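Local coordinates for protein disulfide oxidoreductase (Xylella fastidiosa, PDB 2REM) that probably acts as a periplasmic thiol-disulfide oxidoreductase of the DsbA type, exchanging disulfides with protein substrates, at residues R76-D82 against V137-F141; V63-F67 against A144-A148. All blocks are in the same frame, centred on the assembly; numbering follows the deposited sequence. Where two conformers were deposited one is given.

In the fold
Helix 135-151 serves both contacts. Near its N-terminal end, in contact 1, it packs against helix 71-83 of the helical part of the molecule; further along, in contact 2, it lies against the end of edge strand 58-64 and the loop that follows. Contact 1 is partly buried, with a leucine and a valine between two charged pairs. Contact 2 is buried and mostly apolar, crossed by one water that ties backbone to backbone. Their centres are about 11 Å apart and the two meet directly: Phe141 touches Val66, and Pro64 packs against Leu79 and Tyr78, which makes the packing continuous from the helical region to the sheet.

Contact 1: R76-D82 against V137-F141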
# COMPACT_ATOMS: atom_id res chain seq x y z
N ARG A 76 -9.28 -1.47 5.99
CA ARG A 76 -10.62 -1.38 5.49
C ARG A 76 -11.00 0.07 5.13
O ARG A 76 -11.67 0.30 4.13
CB ARG A 76 -11.58 -2.02 6.52
CG ARG A 76 -12.79 -2.64 5.92
CD ARG A 76 -13.59 -3.38 7.00
NE ARG A 76 -12.99 -4.65 7.38
CZ ARG A 76 -13.11 -5.80 6.72
NH1 ARG A 76 -12.52 -6.88 7.23
NH2 ARG A 76 -13.83 -5.88 5.58
N ALA A 77 -10.54 1.03 5.94
CA ALA A 77 -10.71 2.44 5.66
C ALA A 77 -10.13 2.77 4.28
O ALA A 77 -10.78 3.36 3.45
CB ALA A 77 -10.03 3.30 6.70
N TYR A 78 -8.87 2.40 4.06
CA TYR A 78 -8.24 2.64 2.77
C TYR A 78 -9.07 2.07 1.63
O TYR A 78 -9.32 2.74 0.65
CB TYR A 78 -6.83 2.05 2.71
CG TYR A 78 -6.29 2.20 1.31
CD1 TYR A 78 -5.84 3.45 0.86
CD2 TYR A 78 -6.27 1.11 0.42
CE1 TYR A 78 -5.39 3.62 -0.46
CE2 TYR A 78 -5.81 1.25 -0.89
CZ TYR A 78 -5.38 2.51 -1.32
OH TYR A 78 -4.93 2.66 -2.59
N LEU A 79 -9.44 0.79 1.76
CA LEU A 79 -10.18 0.13 0.69
C LEU A 79 -11.52 0.79 0.43
O LEU A 79 -11.89 0.96 -0.70
CB LEU A 79 -10.35 -1.37 0.98
CG LEU A 79 -8.97 -2.08 1.07
CD1 LEU A 79 -9.15 -3.44 1.67
CD2 LEU A 79 -8.28 -2.18 -0.29
N ALA A 80 -12.27 1.10 1.49
CA ALA A 80 -13.55 1.80 1.33
C ALA A 80 -13.31 3.15 0.62
O ALA A 80 -14.02 3.50 -0.30
CB ALA A 80 -14.22 2.02 2.69
N ALA A 81 -12.29 3.88 1.05
CA ALA A 81 -11.94 5.16 0.42
C ALA A 81 -11.66 4.96 -1.05
O ALA A 81 -12.08 5.75 -1.89
CB ALA A 81 -10.73 5.76 1.09
N ASP A 82 -10.92 3.90 -1.35
CA ASP A 82 -10.56 3.62 -2.74
C ASP A 82 -11.77 3.25 -3.58
O ASP A 82 -11.92 3.76 -4.68
CB ASP A 82 -9.49 2.53 -2.84
CG ASP A 82 -8.82 2.52 -4.20
OD1 ASP A 82 -8.67 3.60 -4.81
OD2 ASP A 82 -8.43 1.45 -4.66
N VAL A 137 -15.44 -4.11 -0.40
CA VAL A 137 -14.35 -3.89 0.53
C VAL A 137 -13.85 -5.18 1.17
O VAL A 137 -12.64 -5.39 1.28
CB VAL A 137 -14.75 -2.83 1.57
CG1 VAL A 137 -13.82 -2.90 2.81
CG2 VAL A 137 -14.70 -1.47 0.90
N GLU A 138 -14.78 -6.05 1.56
CA GLU A 138 -14.40 -7.31 2.19
C GLU A 138 -13.59 -8.14 1.19
O GLU A 138 -12.54 -8.71 1.54
CB GLU A 138 -15.64 -8.07 2.66
CG GLU A 138 -15.39 -9.48 3.13
CD GLU A 138 -14.60 -9.59 4.44
OE1 GLU A 138 -14.44 -8.56 5.14
OE2 GLU A 138 -14.14 -10.72 4.78
N LYS A 139 -14.05 -8.18 -0.06
CA LYS A 139 -13.28 -8.82 -1.13
C LYS A 139 -11.85 -8.28 -1.26
O LYS A 139 -10.88 -9.06 -1.26
CB LYS A 139 -14.02 -8.73 -2.47
CG LYS A 139 -13.28 -9.37 -3.60
CD LYS A 139 -14.02 -9.16 -4.89
CE LYS A 139 -13.19 -9.69 -6.05
NZ LYS A 139 -14.04 -9.73 -7.24
N ARG A 140 -11.71 -6.96 -1.37
CA ARG A 140 -10.41 -6.30 -1.46
C ARG A 140 -9.58 -6.52 -0.19
O ARG A 140 -8.35 -6.70 -0.25
CB ARG A 140 -10.61 -4.79 -1.67
CG ARG A 140 -11.31 -4.52 -2.97
CD ARG A 140 -11.38 -3.06 -3.25
NE ARG A 140 -12.08 -2.85 -4.49
CZ ARG A 140 -11.93 -1.80 -5.28
NH1 ARG A 140 -11.08 -0.84 -4.96
NH2 ARG A 140 -12.64 -1.72 -6.40
N PHE A 141 -10.27 -6.51 0.96
CA PHE A 141 -9.61 -6.77 2.24
C PHE A 141 -9.03 -8.19 2.29
O PHE A 141 -7.87 -8.40 2.67
CB PHE A 141 -10.63 -6.54 3.37
CG PHE A 141 -10.09 -6.79 4.75
CD1 PHE A 141 -9.63 -5.73 5.53
CD2 PHE A 141 -10.07 -8.09 5.28
CE1 PHE A 141 -9.15 -5.98 6.83
CE2 PHE A 141 -9.63 -8.34 6.58
CZ PHE A 141 -9.16 -7.29 7.35
O HOH W 1 -8.64 -0.83 -3.53
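The guanidinium of Arg76 lies flat over one face of the Phe141 ring, the two planes 23° apart. CZ of Arg76 sits 3.8 Å from the ring centroid of Phe141, close to the ring normal, and NH1 stands over the ring centre, so this is a stack and a cation-pi contact at once. At its edge the same guanidinium meets the carboxylate of Glu138, which is almost coplanar with it. NH2 of Arg76 carries the salt bridge at 2.8 Å to OE1 of Glu138, meeting that oxygen nearly along its C-O axis; NH1 adds a weak bond to the same oxygen. A bend at chi3 (-76°) turns the arginine's end across the ring, while its CG presses on CG1 of Val137 at 3.3 Å.

Behind this charged end the helices meet through small and branched side chains. Helix 71-83 belongs to the helical domain inserted into the thioredoxin fold of DsbA proteins, and helix 135-151 runs from that region back to the sheet; the two segments' axes come within 9.2 Å at an angle of 126°. Leu79 points into the interface, and its CD1 lies over the backbone of the other helix, 3.3 Å from N of Phe141, while CD2 rests on CB of Arg140. One turn earlier on helix 135-151, CG2 of Val137 touches CA of Ala80 at 3.5 Å, and Phe128 and Thr131 of helix 125-132 close over Ala80.

At the other end, Asp82 OD2 approaches the guanidinium edge of Arg140 in its plane. The direct salt bridge is long, 3.5 Å from OD2 of Asp82 to NH1 of Arg140, and a water bridges these same two atoms with shorter bonds. Arg140 NE turns instead to Glu136 in a further salt bridge.

Contact 2: V63-F67 against A144-A148; sequences VPAVF and ARAYA
CB of Ala144 fits among three residues of segment 63-67: it is 3.8 Å from CG1 of Val63, 4.0 Å from CG2 of Val66 and 3.7 Å from the carbonyl oxygen of Pro64. This is where helix 135-151 packs beside the edge strand 58-64 of the thioredoxin-fold sheet, just as the strand gives way to loop. The backbones also run close here: CA of Val66 is 5.1 Å from CA of Arg145.

Val66 divides its two methyls between neighbouring helix residues. CG1, anti to the backbone N (chi1 178°), lies against the aliphatic part of Arg145, 3.8 Å from its CB and touching CD as well, whereas CG2 faces Ala144. Arg145 thus lends its hydrocarbon chain to the contact and then bends at chi3, leading its charged end away, where NE bonds to Gln142. Tyr147 was modelled in two conformers; in one of them CD2 of its ring meets CG1 of Val63 obliquely, a less certain contact. Further along the helix the edge of the Phe67 ring meets the methyl of Ala148, with CE1 of Phe67 4.1 Å from CB of Ala148.

Around these groups lies a second shell. Val63 pairs by backbone bonds with Glu31 and Phe33 of strand 27-33. Val66 is backed by Asp72 and Ala75 of helix 71-83. The Phe67 ring has the methyl of its own neighbour Ala65 over one face and meets the ring of Trp71; its side chain also comes close to Cys37 and Cys40 of the CxxC sequence, probably the redox centre, but makes no contact with them. No direct hydrogen bond crosses between the segments; a single water instead donates to O of Pro64 and O of Ala144 and accepts from N of Val66 at 2.9 Å.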
# COMPACT_ATOMS: atom_id res chain seq x y z
N VAL A 63 -1.29 -1.39 -1.34
CA VAL A 63 -2.00 -2.50 -0.74
C VAL A 63 -1.92 -2.30 0.77
O VAL A 63 -0.82 -2.28 1.36
CB VAL A 63 -1.44 -3.90 -1.17
CG1 VAL A 63 -2.12 -5.07 -0.38
CG2 VAL A 63 -1.61 -4.10 -2.67
N PRO A 64 -3.08 -2.15 1.41
CA PRO A 64 -3.01 -1.92 2.84
C PRO A 64 -2.60 -3.20 3.55
O PRO A 64 -2.95 -4.31 3.10
CB PRO A 64 -4.44 -1.48 3.19
CG PRO A 64 -5.31 -2.12 2.19
CD PRO A 64 -4.47 -2.24 0.91
N ALA A 65 -1.83 -3.05 4.62
CA ALA A 65 -1.41 -4.12 5.48
C ALA A 65 -2.56 -4.59 6.37
O ALA A 65 -3.07 -3.84 7.25
CB ALA A 65 -0.19 -3.69 6.34
N VAL A 66 -2.95 -5.83 6.15
CA VAL A 66 -3.96 -6.49 6.95
C VAL A 66 -3.21 -7.37 7.91
O VAL A 66 -2.98 -8.57 7.66
CB VAL A 66 -4.97 -7.28 6.08
CG1 VAL A 66 -5.97 -7.99 6.97
CG2 VAL A 66 -5.70 -6.30 5.14
N PHE A 67 -2.77 -6.74 9.01
CA PHE A 67 -1.83 -7.38 9.92
C PHE A 67 -2.54 -7.74 11.23
O PHE A 67 -1.91 -8.22 12.16
CB PHE A 67 -0.64 -6.44 10.20
CG PHE A 67 0.37 -6.33 9.08
CD1 PHE A 67 0.34 -7.17 7.96
CD2 PHE A 67 1.40 -5.41 9.18
CE1 PHE A 67 1.30 -7.07 6.96
CE2 PHE A 67 2.37 -5.29 8.20
CZ PHE A 67 2.31 -6.13 7.07
N ALA A 144 -6.06 -8.29 -0.09
CA ALA A 144 -4.91 -7.65 0.56
C ALA A 144 -4.30 -8.56 1.61
O ALA A 144 -3.07 -8.68 1.71
CB ALA A 144 -5.32 -6.32 1.18
N ARG A 145 -5.15 -9.21 2.39
CA ARG A 145 -4.70 -10.14 3.43
C ARG A 145 -3.96 -11.32 2.80
O ARG A 145 -2.86 -11.66 3.23
CB ARG A 145 -5.87 -10.63 4.26
CG ARG A 145 -5.45 -11.54 5.42
CD ARG A 145 -6.60 -11.69 6.40
NE ARG A 145 -7.50 -12.75 6.00
CZ ARG A 145 -7.32 -14.04 6.28
NH1 ARG A 145 -6.26 -14.44 6.99
NH2 ARG A 145 -8.20 -14.93 5.86
N ALA A 146 -4.57 -11.92 1.78
CA ALA A 146 -3.95 -13.02 1.05
C ALA A 146 -2.60 -12.63 0.48
O ALA A 146 -1.63 -13.41 0.54
CB ALA A 146 -4.89 -13.56 -0.05
N TYR A 147 -2.52 -11.41 -0.05
CA TYR A 147 -1.27 -10.94 -0.62
C TYR A 147 -0.19 -10.79 0.47
O TYR A 147 0.94 -11.22 0.27
CB TYR A 147 -1.51 -9.64 -1.39
CG TYR A 147 -0.33 -9.10 -2.12
CD1 TYR A 147 0.15 -9.69 -3.30
CD2 TYR A 147 0.28 -7.95 -1.67
CE1 TYR A 147 1.25 -9.12 -3.97
CE2 TYR A 147 1.34 -7.42 -2.29
CZ TYR A 147 1.83 -7.98 -3.42
OH TYR A 147 2.92 -7.32 -3.97
N ALA A 148 -0.55 -10.22 1.62
CA ALA A 148 0.38 -10.17 2.74
C ALA A 148 0.82 -11.56 3.19
O ALA A 148 2.01 -11.76 3.49
CB ALA A 148 -0.18 -9.37 3.89
O HOH W 2 -2.11 -6.81 3.53